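Local coordinates for protein glycoside Hydrolase (Bacteroides plebeius, PDB 5T3B) that is a glycoside hydrolase of family 50 from a human gut bacterium, probably cleaving glycosidic bonds in galactan polysaccharides such as agarose, at residues N84-Y89 against V114-Y119; S184-Q189 against N243-G248; E305-C310 against S345-A350; L340-S345 against I360-K365. All blocks are in the same frame, centred on the assembly; numbering follows the deposited sequence.

How the interactions relate
Following the chain from the N terminus, interaction 1 closes a loop of 24 intervening residues, bringing the turn after helix 76-82 onto the hairpin turn between strands 111-114 and 120-126. Interaction 2 opens only afterwards and spans 53 residues, tying strand 188-190 to the loop at 243-248; its centre is 11 Å from that of interaction 1, and Tyr86 touches Asp245 where they meet. Interactions 3 and 4 lie about 28 to 33 Å away, centre to centre. They cross along the chain and share Ser345: interaction 3 joins helix 300-324 to helix 345-354, while interaction 4 joins the approach to that second helix to strand 358-361. Interactions 2 and 4 fall on opposite sides of the chain's centre.

Interaction 1. Residues N84-Y89 against V114-Y119; sequences NKYGSY and VDPEGY
Two type I turns, each opened by an Asx turn, face each other through their leading residues, Asn84 and Asp115. Both side chains have CG between the backbone N and the carbonyl carbon (chi1 70° and 78°), which bends one oxygen back over its own turn: Asn84 OD1 accepts from Tyr86 N and Ser88 N on opposite faces of the amide, and Asp115 OD1 does likewise with Glu117 N and Tyr119 N. The other ends point across the contact. Asn84 ND2 gives a nearly straight bond (175°) of 2.8 Å to the syn lone pair of Asp115 OD2, amide and carboxylate being almost coplanar. Ser88 OG donates to the same OD2 at 2.6 Å from the anti side, out of the carboxylate plane. Beside this polar centre Pro116 CD sits over one face of the Tyr86 ring, 3.9 Å from its centroid, a CH-pi contact; Lys85 CG covers the opposite face. Waters bridge outward, one from Asn84 ND2 to Glu117 OE1, another from Tyr86 OH to Glu117 OE2. With two donors on each of its oxygens, the buried Asp115 carboxylate is fixed in rotation, and the four bonds would probably favour its charged form.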
loop_
_atom_site.group_PDB
_atom_site.type_symbol
_atom_site.label_atom_id
_atom_site.label_comp_id
_atom_site.label_asym_id
_atom_site.label_seq_id
_atom_site.Cartn_x
_atom_site.Cartn_y
_atom_site.Cartn_z
ATOM N N ASN A 84 7.039 4.793 -20.736
ATOM C CA ASN A 84 7.924 3.737 -21.112
ATOM C C ASN A 84 7.464 2.350 -20.653
ATOM O O ASN A 84 6.324 2.188 -20.177
ATOM C CB ASN A 84 9.355 4.017 -20.694
ATOM C CG ASN A 84 9.556 3.941 -19.184
ATOM O OD1 ASN A 84 8.693 3.445 -18.451
ATOM N ND2 ASN A 84 10.740 4.343 -18.724
ATOM N N LYS A 85 8.301 1.324 -20.828
ATOM C CA LYS A 85 7.876 -0.040 -20.552
ATOM C C LYS A 85 7.484 -0.308 -19.068
ATOM O O LYS A 85 6.804 -1.275 -18.786
ATOM C CB LYS A 85 8.941 -1.004 -21.001
ATOM C CG LYS A 85 10.172 -0.996 -20.160
ATOM C CD LYS A 85 11.163 -1.964 -20.757
ATOM C CE LYS A 85 12.372 -1.986 -19.938
ATOM N NZ LYS A 85 13.423 -2.896 -20.500
ATOM N N TYR A 86 7.994 0.575 -18.194
ATOM C CA TYR A 86 7.690 0.490 -16.774
ATOM C C TYR A 86 6.408 1.241 -16.383
ATOM O O TYR A 86 5.954 1.132 -15.255
ATOM C CB TYR A 86 8.854 1.022 -15.925
ATOM C CG TYR A 86 10.169 0.266 -16.119
ATOM C CD1 TYR A 86 10.355 -0.949 -15.563
ATOM C CD2 TYR A 86 11.200 0.820 -16.871
ATOM C CE1 TYR A 86 11.596 -1.594 -15.703
ATOM C CE2 TYR A 86 12.400 0.158 -17.053
ATOM C CZ TYR A 86 12.585 -1.017 -16.489
ATOM O OH TYR A 86 13.801 -1.723 -16.640
ATOM N N GLY A 87 5.844 2.028 -17.310
ATOM C CA GLY A 87 4.782 2.921 -16.987
ATOM C C GLY A 87 5.196 4.284 -16.471
ATOM O O GLY A 87 4.361 5.045 -15.963
ATOM N N SER A 88 6.480 4.595 -16.645
ATOM C CA SER A 88 7.021 5.876 -16.209
ATOM C C SER A 88 6.825 6.921 -17.276
ATOM O O SER A 88 6.890 6.576 -18.476
ATOM C CB SER A 88 8.520 5.730 -15.981
ATOM O OG SER A 88 8.792 4.614 -15.127
ATOM N N TYR A 89 6.590 8.158 -16.882
ATOM C CA TYR A 89 6.420 9.204 -17.862
ATOM C C TYR A 89 7.714 9.390 -18.649
ATOM O O TYR A 89 8.744 9.547 -18.060
ATOM C CB TYR A 89 5.974 10.484 -17.211
ATOM C CG TYR A 89 5.472 11.522 -18.194
ATOM C CD1 TYR A 89 4.357 11.263 -18.941
ATOM C CD2 TYR A 89 6.164 12.707 -18.438
ATOM C CE1 TYR A 89 3.850 12.162 -19.840
ATOM C CE2 TYR A 89 5.665 13.606 -19.376
ATOM C CZ TYR A 89 4.529 13.318 -20.090
ATOM O OH TYR A 89 4.003 14.199 -20.998
ATOM N N VAL A 114 11.712 6.303 -9.010
ATOM C CA VAL A 114 12.403 6.446 -10.307
ATOM C C VAL A 114 12.735 5.029 -10.752
ATOM O O VAL A 114 13.202 4.196 -9.959
ATOM C CB VAL A 114 13.671 7.330 -10.104
ATOM C CG1 VAL A 114 14.679 7.250 -11.213
ATOM C CG2 VAL A 114 13.123 8.767 -9.824
ATOM N N ASP A 115 12.497 4.776 -12.046
ATOM C CA ASP A 115 12.738 3.485 -12.631
ATOM C C ASP A 115 14.202 3.238 -12.949
ATOM O O ASP A 115 15.037 4.140 -12.759
ATOM C CB ASP A 115 11.770 3.260 -13.811
ATOM C CG ASP A 115 12.155 3.964 -15.083
ATOM O OD1 ASP A 115 13.295 4.389 -15.297
ATOM O OD2 ASP A 115 11.212 4.061 -15.946
ATOM N N PRO A 116 14.547 2.038 -13.367
ATOM C CA PRO A 116 15.977 1.751 -13.626
ATOM C C PRO A 116 16.687 2.704 -14.609
ATOM O O PRO A 116 17.897 2.802 -14.536
ATOM C CB PRO A 116 15.930 0.358 -14.192
ATOM C CG PRO A 116 14.782 -0.311 -13.412
ATOM C CD PRO A 116 13.754 0.797 -13.390
ATOM N N GLU A 117 15.917 3.318 -15.495
ATOM C CA GLU A 117 16.449 4.264 -16.501
ATOM C C GLU A 117 16.345 5.721 -16.067
ATOM O O GLU A 117 16.711 6.593 -16.811
ATOM C CB GLU A 117 15.730 4.035 -17.816
ATOM C CG GLU A 117 15.996 2.674 -18.385
ATOM C CD GLU A 117 15.235 2.385 -19.676
ATOM O OE1 GLU A 117 15.216 3.285 -20.586
ATOM O OE2 GLU A 117 14.745 1.237 -19.828
ATOM N N GLY A 118 15.875 5.959 -14.846
ATOM C CA GLY A 118 15.789 7.288 -14.344
ATOM C C GLY A 118 14.467 8.025 -14.539
ATOM O O GLY A 118 14.313 9.173 -14.103
ATOM N N TYR A 119 13.467 7.356 -15.143
ATOM C CA TYR A 119 12.221 8.016 -15.390
ATOM C C TYR A 119 11.275 7.888 -14.188
ATOM O O TYR A 119 11.307 6.867 -13.488
ATOM C CB TYR A 119 11.560 7.479 -16.646
ATOM C CG TYR A 119 12.321 7.781 -17.886
ATOM C CD1 TYR A 119 12.040 8.917 -18.641
ATOM C CD2 TYR A 119 13.335 6.939 -18.308
ATOM C CE1 TYR A 119 12.790 9.207 -19.770
ATOM C CE2 TYR A 119 14.083 7.241 -19.410
ATOM C CZ TYR A 119 13.816 8.350 -20.129
ATOM O OH TYR A 119 14.559 8.615 -21.267
HETATM O O HOH W 1 12.603 4.665 -21.156
HETATM O O HOH W 2 15.371 -1.068 -18.751
#

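Interaction 2. Residues S184-Q189 against N243-G248; sequences SSPLTQ and NPDVLG
Asp245 meets Pro186 with its side chain and Gln189 with its backbone. Its CB stays 4.3 Å from Pro186 CB. The next atom, CG, is anti to the carbonyl carbon (chi1 -66°), a torsion that swings the carboxylate back toward the proline, so that CG comes 3.7 Å from Pro186 CB. At the tip OD1 goes deepest, 3.5 Å from Pro186 CB and close to CG of the same ring, while OD2 reaches Pro186 CB at 4.1 Å. OD1 also lies 3.7 Å from Tyr86 CE1, so the carboxylate fills the angle between the proline and the tyrosine; helix 169-182 adds Asn180 nearby. With an alanine here the carboxylate would be absent, and Pro186 and Tyr86 would probably be left facing a gap. On the main chain, Gln189 N donates to Asp245 O at 3.1 Å, in the carbonyl plane, and Gln189 O accepts from Leu247 N at 2.8 Å, the donor tilted from the carbonyl plane of Gln189. Thr188 CA adds a CA-H...O contact to Asp245 O, and the Asx turn of Asn243, whose OD1 takes the N-H of Asp245, shapes the bend just before. Both bonds of Gln189 straddle Val246, and the two chains run the same way (18° apart), which identifies a single parallel beta bridge. Thr188 pairs on its other side with His162 and Val164, so strand 188-190 stands between strand 163-165 and the loop at 243-248, consistent with the parallel (beta/alpha)8 barrel expected of glycoside hydrolase family 50.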
loop_
_atom_site.group_PDB
_atom_site.type_symbol
_atom_site.label_atom_id
_atom_site.label_comp_id
_atom_site.label_asym_id
_atom_site.label_seq_id
_atom_site.Cartn_x
_atom_site.Cartn_y
_atom_site.Cartn_z
ATOM N N SER A 184 9.859 -8.366 -22.792
ATOM C CA SER A 184 10.351 -7.034 -23.000
ATOM C C SER A 184 9.527 -5.982 -22.277
ATOM O O SER A 184 10.027 -4.875 -22.074
ATOM C CB SER A 184 10.523 -6.774 -24.517
ATOM O OG SER A 184 9.286 -6.992 -25.133
ATOM N N SER A 185 8.292 -6.317 -21.860
ATOM C CA SER A 185 7.472 -5.413 -21.120
ATOM C C SER A 185 7.091 -6.045 -19.732
ATOM O O SER A 185 6.231 -6.916 -19.614
ATOM C CB SER A 185 6.220 -5.073 -21.875
ATOM O OG SER A 185 6.577 -4.569 -23.142
ATOM N N PRO A 186 7.728 -5.532 -18.667
ATOM C CA PRO A 186 7.554 -6.183 -17.379
ATOM C C PRO A 186 6.236 -5.809 -16.716
ATOM O O PRO A 186 5.633 -4.777 -16.973
ATOM C CB PRO A 186 8.694 -5.615 -16.506
ATOM C CG PRO A 186 8.935 -4.293 -17.100
ATOM C CD PRO A 186 8.683 -4.431 -18.586
ATOM N N LEU A 187 5.841 -6.672 -15.797
ATOM C CA LEU A 187 4.817 -6.370 -14.823
ATOM C C LEU A 187 5.582 -6.325 -13.483
ATOM O O LEU A 187 5.945 -7.367 -12.937
ATOM C CB LEU A 187 3.774 -7.483 -14.842
ATOM C CG LEU A 187 2.606 -7.295 -13.900
ATOM C CD1 LEU A 187 1.960 -5.966 -14.072
ATOM C CD2 LEU A 187 1.608 -8.419 -14.068
ATOM N N THR A 188 5.918 -5.107 -13.055
ATOM C CA THR A 188 6.843 -5.023 -11.942
ATOM C C THR A 188 6.171 -5.549 -10.661
ATOM O O THR A 188 4.971 -5.395 -10.483
ATOM C CB THR A 188 7.410 -3.627 -11.778
ATOM O OG1 THR A 188 6.402 -2.648 -11.737
ATOM C CG2 THR A 188 8.300 -3.293 -12.930
ATOM N N GLN A 189 6.979 -6.167 -9.811
ATOM C CA GLN A 189 6.402 -6.856 -8.641
ATOM C C GLN A 189 6.971 -6.353 -7.343
ATOM O O GLN A 189 8.157 -5.996 -7.251
ATOM C CB GLN A 189 6.453 -8.367 -8.769
ATOM C CG GLN A 189 7.797 -8.919 -8.775
ATOM C CD GLN A 189 7.912 -10.473 -8.919
ATOM O OE1 GLN A 189 6.954 -11.306 -8.638
ATOM N NE2 GLN A 189 9.017 -10.868 -9.304
ATOM N N ASN A 243 17.286 -7.967 -9.102
ATOM C CA ASN A 243 16.336 -8.178 -10.170
ATOM C C ASN A 243 15.694 -6.822 -10.471
ATOM O O ASN A 243 14.920 -6.302 -9.625
ATOM C CB ASN A 243 15.330 -9.223 -9.741
ATOM C CG ASN A 243 14.371 -9.576 -10.854
ATOM O OD1 ASN A 243 14.048 -8.735 -11.723
ATOM N ND2 ASN A 243 13.928 -10.806 -10.849
ATOM N N PRO A 244 15.930 -6.219 -11.636
ATOM C CA PRO A 244 15.478 -4.857 -11.894
ATOM C C PRO A 244 13.959 -4.704 -11.975
ATOM O O PRO A 244 13.479 -3.599 -11.821
ATOM C CB PRO A 244 16.097 -4.483 -13.218
ATOM C CG PRO A 244 16.287 -5.819 -13.880
ATOM C CD PRO A 244 16.691 -6.779 -12.769
ATOM N N ASP A 245 13.225 -5.801 -12.149
ATOM C CA ASP A 245 11.750 -5.735 -12.272
ATOM C C ASP A 245 11.039 -5.861 -10.965
ATOM O O ASP A 245 9.801 -5.886 -10.951
ATOM C CB ASP A 245 11.293 -6.781 -13.274
ATOM C CG ASP A 245 11.798 -6.445 -14.675
ATOM O OD1 ASP A 245 11.830 -5.243 -15.066
ATOM O OD2 ASP A 245 12.188 -7.422 -15.384
ATOM N N VAL A 246 11.777 -5.888 -9.883
ATOM C CA VAL A 246 11.229 -5.891 -8.535
ATOM C C VAL A 246 11.220 -4.475 -7.993
ATOM O O VAL A 246 12.234 -3.815 -7.881
ATOM C CB VAL A 246 12.000 -6.882 -7.669
ATOM C CG1 VAL A 246 11.545 -6.782 -6.222
ATOM C CG2 VAL A 246 11.926 -8.274 -8.175
ATOM N N LEU A 247 10.010 -3.936 -7.749
ATOM C CA LEU A 247 9.834 -2.593 -7.228
ATOM C C LEU A 247 10.452 -2.485 -5.833
ATOM O O LEU A 247 11.088 -1.498 -5.488
ATOM C CB LEU A 247 8.352 -2.232 -7.218
ATOM C CG LEU A 247 7.908 -0.910 -6.728
ATOM C CD1 LEU A 247 8.524 0.188 -7.593
ATOM C CD2 LEU A 247 6.403 -0.823 -6.783
ATOM N N GLY A 248 10.230 -3.484 -4.992
ATOM C CA GLY A 248 10.693 -3.550 -3.631
ATOM C C GLY A 248 9.937 -4.621 -2.920
ATOM O O GLY A 248 9.280 -5.443 -3.529
#

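Interaction 3. Residues E305-C310 against S345-A350; sequences EFAGIC and SYIIKA. With EDO (1,2-ethanediol), chain L.
Glycine packing brings the helices together: Gly308 CA lies 3.8 Å from Tyr346 CB, and the nearest alpha carbons, those of Gly308 and Ile347, are 4.4 Å apart. A beta carbon modelled on Gly308 would fall 2.5 Å from Tyr346 CB, a clash, so the close approach depends on the missing side chain.

The aromatic contact rests on Tyr346, whose CG is anti to the carbonyl carbon (chi1 -64°), which sends the ring back toward the start of its helix and flat against the first turn of 305-310. There Glu305 CA sits over the centre of the ring face, 3.8 Å from the centroid, a CH-pi contact; CB and CG of Glu305 continue across the ring toward CZ and CE1, and the carboxylate plane stays within 9° of the ring plane. The polar ends find partners outside the two segments: Glu305 OE1 forms a salt bridge with Lys289, Tyr346 OH a hydrogen bond with Glu301.

One apolar pair flanks this centre, Ala307 CB and Ile347 CD1 at 4.1 Å; the Ala350 methyl CB packs 4.0 Å from the backbone carbonyl O of Gly308.

Hydrogen bonds do not cross between the segments. At the first turn of helix 345-354 a 1,2-ethanediol, probably from the crystallisation liquor, takes the N-H of Ser345 on its O2 at 3.0 Å and bonds through O1 to Ser345 OG.

With axes 7.7 Å apart and crossing at -21°, this is a near-parallel helix pair packed closely at Gly308, with the Tyr346 ring laid over Glu305, consistent with neighbouring outer helices of a (beta/alpha)8 barrel.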
loop_
_atom_site.group_PDB
_atom_site.type_symbol
_atom_site.label_atom_id
_atom_site.label_comp_id
_atom_site.label_asym_id
_atom_site.label_seq_id
_atom_site.Cartn_x
_atom_site.Cartn_y
_atom_site.Cartn_z
ATOM N N GLU A 305 4.725 6.241 22.289
ATOM C CA GLU A 305 6.166 6.225 22.258
ATOM C C GLU A 305 6.743 4.829 22.283
ATOM O O GLU A 305 7.661 4.505 21.520
ATOM C CB GLU A 305 6.734 7.037 23.424
ATOM C CG GLU A 305 8.227 7.187 23.304
ATOM C CD GLU A 305 8.847 8.039 24.394
ATOM O OE1 GLU A 305 8.097 8.604 25.219
ATOM O OE2 GLU A 305 10.116 8.102 24.434
ATOM N N PHE A 306 6.192 3.977 23.142
ATOM C CA PHE A 306 6.670 2.598 23.219
ATOM C C PHE A 306 6.459 1.853 21.896
ATOM O O PHE A 306 7.340 1.132 21.443
ATOM C CB PHE A 306 6.021 1.837 24.389
ATOM C CG PHE A 306 6.477 0.431 24.498
ATOM C CD1 PHE A 306 7.734 0.142 24.951
ATOM C CD2 PHE A 306 5.668 -0.587 24.078
ATOM C CE1 PHE A 306 8.166 -1.188 24.982
ATOM C CE2 PHE A 306 6.090 -1.893 24.062
ATOM C CZ PHE A 306 7.329 -2.219 24.563
ATOM N N ALA A 307 5.263 2.026 21.300
ATOM C CA ALA A 307 5.023 1.442 20.003
ATOM C C ALA A 307 6.061 1.910 18.968
ATOM O O ALA A 307 6.489 1.159 18.105
ATOM C CB ALA A 307 3.581 1.746 19.571
ATOM N N GLY A 308 6.421 3.195 19.023
ATOM C CA GLY A 308 7.476 3.739 18.195
ATOM C C GLY A 308 8.827 3.068 18.384
ATOM O O GLY A 308 9.569 2.873 17.432
ATOM N N ILE A 309 9.191 2.758 19.636
ATOM C CA ILE A 309 10.426 2.031 19.931
ATOM C C ILE A 309 10.384 0.647 19.309
ATOM O O ILE A 309 11.356 0.194 18.678
ATOM C CB ILE A 309 10.697 1.934 21.468
ATOM C CG1 ILE A 309 11.047 3.339 21.974
ATOM C CG2 ILE A 309 11.748 0.898 21.752
ATOM C CD1 ILE A 309 10.984 3.433 23.444
ATOM N N CYS A 310 9.239 -0.006 19.412
ATOM C CA CYS A 310 9.067 -1.292 18.761
ATOM C C CYS A 310 9.265 -1.195 17.248
ATOM O O CYS A 310 9.955 -1.984 16.616
ATOM C CB CYS A 310 7.648 -1.851 19.054
ATOM S SG CYS A 310 7.317 -2.281 20.732
ATOM N N SER A 345 2.541 9.163 15.311
ATOM C CA SER A 345 3.668 9.891 14.815
ATOM C C SER A 345 4.984 9.222 15.151
ATOM O O SER A 345 5.936 9.390 14.424
ATOM C CB SER A 345 3.681 11.325 15.320
ATOM O OG SER A 345 3.720 11.382 16.723
ATOM N N TYR A 346 5.054 8.515 16.301
ATOM C CA TYR A 346 6.300 7.859 16.641
ATOM C C TYR A 346 6.642 6.712 15.701
ATOM O O TYR A 346 7.807 6.426 15.427
ATOM C CB TYR A 346 6.320 7.341 18.077
ATOM C CG TYR A 346 6.242 8.429 19.120
ATOM C CD1 TYR A 346 7.403 9.048 19.567
ATOM C CD2 TYR A 346 5.054 8.798 19.689
ATOM C CE1 TYR A 346 7.346 10.015 20.549
ATOM C CE2 TYR A 346 4.985 9.743 20.693
ATOM C CZ TYR A 346 6.130 10.366 21.098
ATOM O OH TYR A 346 6.057 11.311 22.065
ATOM N N ILE A 347 5.607 6.006 15.238
ATOM C CA ILE A 347 5.810 4.899 14.292
ATOM C C ILE A 347 6.187 5.473 12.916
ATOM O O ILE A 347 7.086 4.974 12.254
ATOM C CB ILE A 347 4.573 4.025 14.210
ATOM C CG1 ILE A 347 4.371 3.275 15.518
ATOM C CG2 ILE A 347 4.649 3.036 13.049
ATOM C CD1 ILE A 347 3.139 2.458 15.582
ATOM N N ILE A 348 5.484 6.516 12.507
ATOM C CA ILE A 348 5.810 7.170 11.234
ATOM C C ILE A 348 7.249 7.702 11.260
ATOM O O ILE A 348 7.949 7.604 10.254
ATOM C CB ILE A 348 4.807 8.243 10.846
ATOM C CG1 ILE A 348 3.391 7.656 10.718
ATOM C CG2 ILE A 348 5.159 8.931 9.536
ATOM C CD1 ILE A 348 3.153 6.671 9.582
ATOM N N LYS A 349 7.692 8.285 12.396
ATOM C CA LYS A 349 9.065 8.725 12.517
ATOM C C LYS A 349 10.035 7.591 12.315
ATOM O O LYS A 349 11.029 7.703 11.550
ATOM C CB LYS A 349 9.289 9.400 13.841
ATOM C CG LYS A 349 10.718 9.913 13.962
ATOM C CD LYS A 349 10.825 10.781 15.220
ATOM C CE LYS A 349 12.237 11.356 15.323
ATOM N NZ LYS A 349 12.964 10.663 16.401
ATOM N N ALA A 350 9.778 6.471 12.992
ATOM C CA ALA A 350 10.641 5.307 12.798
ATOM C C ALA A 350 10.674 4.816 11.347
ATOM O O ALA A 350 11.711 4.520 10.775
ATOM C CB ALA A 350 10.211 4.210 13.747
HETATM C C1 EDO L . 1.800 10.268 19.085
HETATM O O1 EDO L . 2.006 11.676 19.065
HETATM C C2 EDO L . 0.440 10.112 18.481
HETATM O O2 EDO L . 0.483 10.332 17.087
#

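Interaction 4. Residues L340-S345 against I360-K365; sequences LPKYNS and INYYSK. With EDO (1,2-ethanediol), chain L; EDO (1,2-ethanediol), chain E.
Lys342 lies across Ile360 and Tyr362 with its hydrocarbon chain, CD 3.7 Å from Ile360 CG2 and CE 4.1 Å from Tyr362 CD1, crossing both side chains at roughly a right angle. Beside it Tyr343 reaches out with its hydroxyl: OH is 3.5 Å from Lys365 CE, the two side chains coming from opposite directions, though Lys365 was modelled in two conformers and this holds for one of them. The lysine chain starts with CG between the backbone N and the carbonyl carbon (chi1 71°), runs straight, and bends only at its last torsion (chi4 -69°), which carries NZ past the hydrophobic side into a polar cluster. There NZ donates to two waters: one at 2.8 Å, which itself donates to Asn361 O and accepts from Tyr363 N, and one at 2.9 Å, which donates to Tyr343 OH and to Tyr363 O. A leucine in its place would lack the ammonium group, and these waters, with Ser339 O that also takes an N-H from it, would probably lose the donor that gathers them. The lysine belongs to the 3-10 segment 341-343, directly before Asn344, the N-cap of helix 345-354; that helix leads into strand 358-361, a helix-to-strand passage consistent with a (beta/alpha)8 barrel. Further out, Tyr343 OH and Tyr362 OH both bond to Glu369 OE1, which holds the two hydroxyls together. The strand is set by its neighbour 385-394: Ile360 pairs along the backbone with Met386 and Thr388, and Asn361 OD1 bonds to Thr388 OG1.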
loop_
_atom_site.group_PDB
_atom_site.type_symbol
_atom_site.label_atom_id
_atom_site.label_comp_id
_atom_site.label_asym_id
_atom_site.label_seq_id
_atom_site.Cartn_x
_atom_site.Cartn_y
_atom_site.Cartn_z
ATOM N N LEU A 340 -4.955 2.175 13.863
ATOM C CA LEU A 340 -4.344 3.218 14.710
ATOM C C LEU A 340 -2.836 3.449 14.450
ATOM O O LEU A 340 -2.388 4.596 14.493
ATOM C CB LEU A 340 -4.602 2.938 16.173
ATOM C CG LEU A 340 -6.020 2.859 16.616
ATOM C CD1 LEU A 340 -6.094 2.569 18.085
ATOM C CD2 LEU A 340 -6.674 4.162 16.340
ATOM N N PRO A 341 -2.087 2.372 14.119
ATOM C CA PRO A 341 -0.633 2.617 13.971
ATOM C C PRO A 341 -0.266 3.648 12.930
ATOM O O PRO A 341 0.692 4.393 13.123
ATOM C CB PRO A 341 -0.099 1.247 13.624
ATOM C CG PRO A 341 -0.984 0.316 14.400
ATOM C CD PRO A 341 -2.348 0.933 14.267
ATOM N N LYS A 342 -1.002 3.719 11.815
ATOM C CA LYS A 342 -0.678 4.696 10.788
ATOM C C LYS A 342 -0.792 6.162 11.241
ATOM O O LYS A 342 -0.263 7.048 10.610
ATOM C CB LYS A 342 -1.468 4.468 9.518
ATOM C CG LYS A 342 -2.931 4.809 9.644
ATOM C CD LYS A 342 -3.732 4.655 8.343
ATOM C CE LYS A 342 -5.200 5.039 8.461
ATOM N NZ LYS A 342 -5.934 4.087 9.299
ATOM N N TYR A 343 -1.530 6.387 12.337
ATOM C CA TYR A 343 -1.686 7.707 12.862
ATOM C C TYR A 343 -0.712 8.029 13.967
ATOM O O TYR A 343 -0.671 9.141 14.477
ATOM C CB TYR A 343 -3.138 7.918 13.393
ATOM C CG TYR A 343 -4.215 7.892 12.318
ATOM C CD1 TYR A 343 -4.257 8.853 11.324
ATOM C CD2 TYR A 343 -5.227 6.956 12.349
ATOM C CE1 TYR A 343 -5.266 8.845 10.358
ATOM C CE2 TYR A 343 -6.259 6.958 11.431
ATOM C CZ TYR A 343 -6.283 7.891 10.428
ATOM O OH TYR A 343 -7.323 7.886 9.500
ATOM N N ASN A 344 0.093 7.059 14.364
ATOM C CA ASN A 344 1.045 7.270 15.473
ATOM C C ASN A 344 2.301 7.896 14.958
ATOM O O ASN A 344 3.078 7.237 14.275
ATOM C CB ASN A 344 1.303 5.908 16.135
ATOM C CG ASN A 344 2.267 5.959 17.295
ATOM O OD1 ASN A 344 2.961 6.931 17.490
ATOM N ND2 ASN A 344 2.343 4.887 18.051
ATOM N N SER A 345 2.541 9.163 15.311
ATOM C CA SER A 345 3.668 9.891 14.815
ATOM C C SER A 345 4.984 9.222 15.151
ATOM O O SER A 345 5.936 9.390 14.424
ATOM C CB SER A 345 3.681 11.325 15.320
ATOM O OG SER A 345 3.720 11.382 16.723
ATOM N N ILE A 360 1.160 2.180 3.630
ATOM C CA ILE A 360 -0.040 2.428 4.447
ATOM C C ILE A 360 -1.249 1.810 3.726
ATOM O O ILE A 360 -1.518 2.169 2.585
ATOM C CB ILE A 360 -0.242 3.916 4.712
ATOM C CG1 ILE A 360 1.004 4.467 5.535
ATOM C CG2 ILE A 360 -1.574 4.175 5.389
ATOM C CD1 ILE A 360 1.003 5.955 5.754
ATOM N N ASN A 361 -1.965 0.927 4.425
ATOM C CA ASN A 361 -3.274 0.471 3.964
ATOM C C ASN A 361 -4.291 1.487 4.454
ATOM O O ASN A 361 -4.304 1.748 5.630
ATOM C CB ASN A 361 -3.596 -0.891 4.534
ATOM C CG ASN A 361 -2.695 -2.033 4.044
ATOM O OD1 ASN A 361 -1.947 -1.896 3.097
ATOM N ND2 ASN A 361 -2.867 -3.183 4.624
ATOM N N TYR A 362 -5.108 2.055 3.599
ATOM C CA TYR A 362 -5.904 3.256 3.921
ATOM C C TYR A 362 -7.385 2.985 3.845
ATOM O O TYR A 362 -7.982 3.044 2.777
ATOM C CB TYR A 362 -5.494 4.442 3.055
ATOM C CG TYR A 362 -5.690 5.817 3.710
ATOM C CD1 TYR A 362 -6.609 6.043 4.744
ATOM C CD2 TYR A 362 -4.947 6.927 3.307
ATOM C CE1 TYR A 362 -6.745 7.302 5.341
ATOM C CE2 TYR A 362 -5.104 8.166 3.872
ATOM C CZ TYR A 362 -6.001 8.348 4.894
ATOM O OH TYR A 362 -6.109 9.612 5.435
ATOM N N TYR A 363 -7.957 2.616 4.989
ATOM C CA TYR A 363 -9.347 2.260 5.135
ATOM C C TYR A 363 -10.068 3.207 6.082
ATOM O O TYR A 363 -9.505 3.953 6.841
ATOM C CB TYR A 363 -9.447 0.847 5.657
ATOM C CG TYR A 363 -8.998 -0.216 4.669
ATOM C CD1 TYR A 363 -9.701 -0.405 3.501
ATOM C CD2 TYR A 363 -7.837 -0.938 4.849
ATOM C CE1 TYR A 363 -9.329 -1.325 2.579
ATOM C CE2 TYR A 363 -7.472 -1.925 3.948
ATOM C CZ TYR A 363 -8.211 -2.091 2.785
ATOM O OH TYR A 363 -7.873 -3.046 1.860
ATOM N N SER A 364 -11.397 3.125 5.946
ATOM C CA SER A 364 -12.360 3.728 6.867
ATOM C C SER A 364 -12.537 5.191 6.721
ATOM O O SER A 364 -13.196 5.829 7.579
ATOM C CB SER A 364 -12.103 3.324 8.313
ATOM O OG SER A 364 -12.100 1.875 8.411
ATOM N N LYS A 365 -11.984 5.761 5.638
ATOM C CA LYS A 365 -12.134 7.183 5.307
ATOM C C LYS A 365 -12.619 7.338 3.896
ATOM O O LYS A 365 -12.164 6.650 2.966
ATOM C CB LYS A 365 -10.829 7.952 5.484
ATOM C CG LYS A 365 -10.347 8.057 6.920
ATOM C CD LYS A 365 -11.198 8.894 7.868
ATOM C CE LYS A 365 -10.751 8.644 9.306
ATOM N NZ LYS A 365 -11.048 7.252 9.759
HETATM C C1 EDO L . 1.800 10.268 19.085
HETATM O O1 EDO L . 2.006 11.676 19.065
HETATM C C2 EDO L . 0.440 10.112 18.481
HETATM O O2 EDO L . 0.483 10.332 17.087
HETATM C C1 EDO E . -8.887 4.156 12.129
HETATM O O1 EDO E . -9.728 5.094 11.412
HETATM C C2 EDO E . -9.239 2.707 11.734
HETATM O O2 EDO E . -8.633 2.555 10.409
HETATM O O HOH W 3 -6.277 2.098 7.370
HETATM O O HOH W 4 -8.484 5.333 8.988
#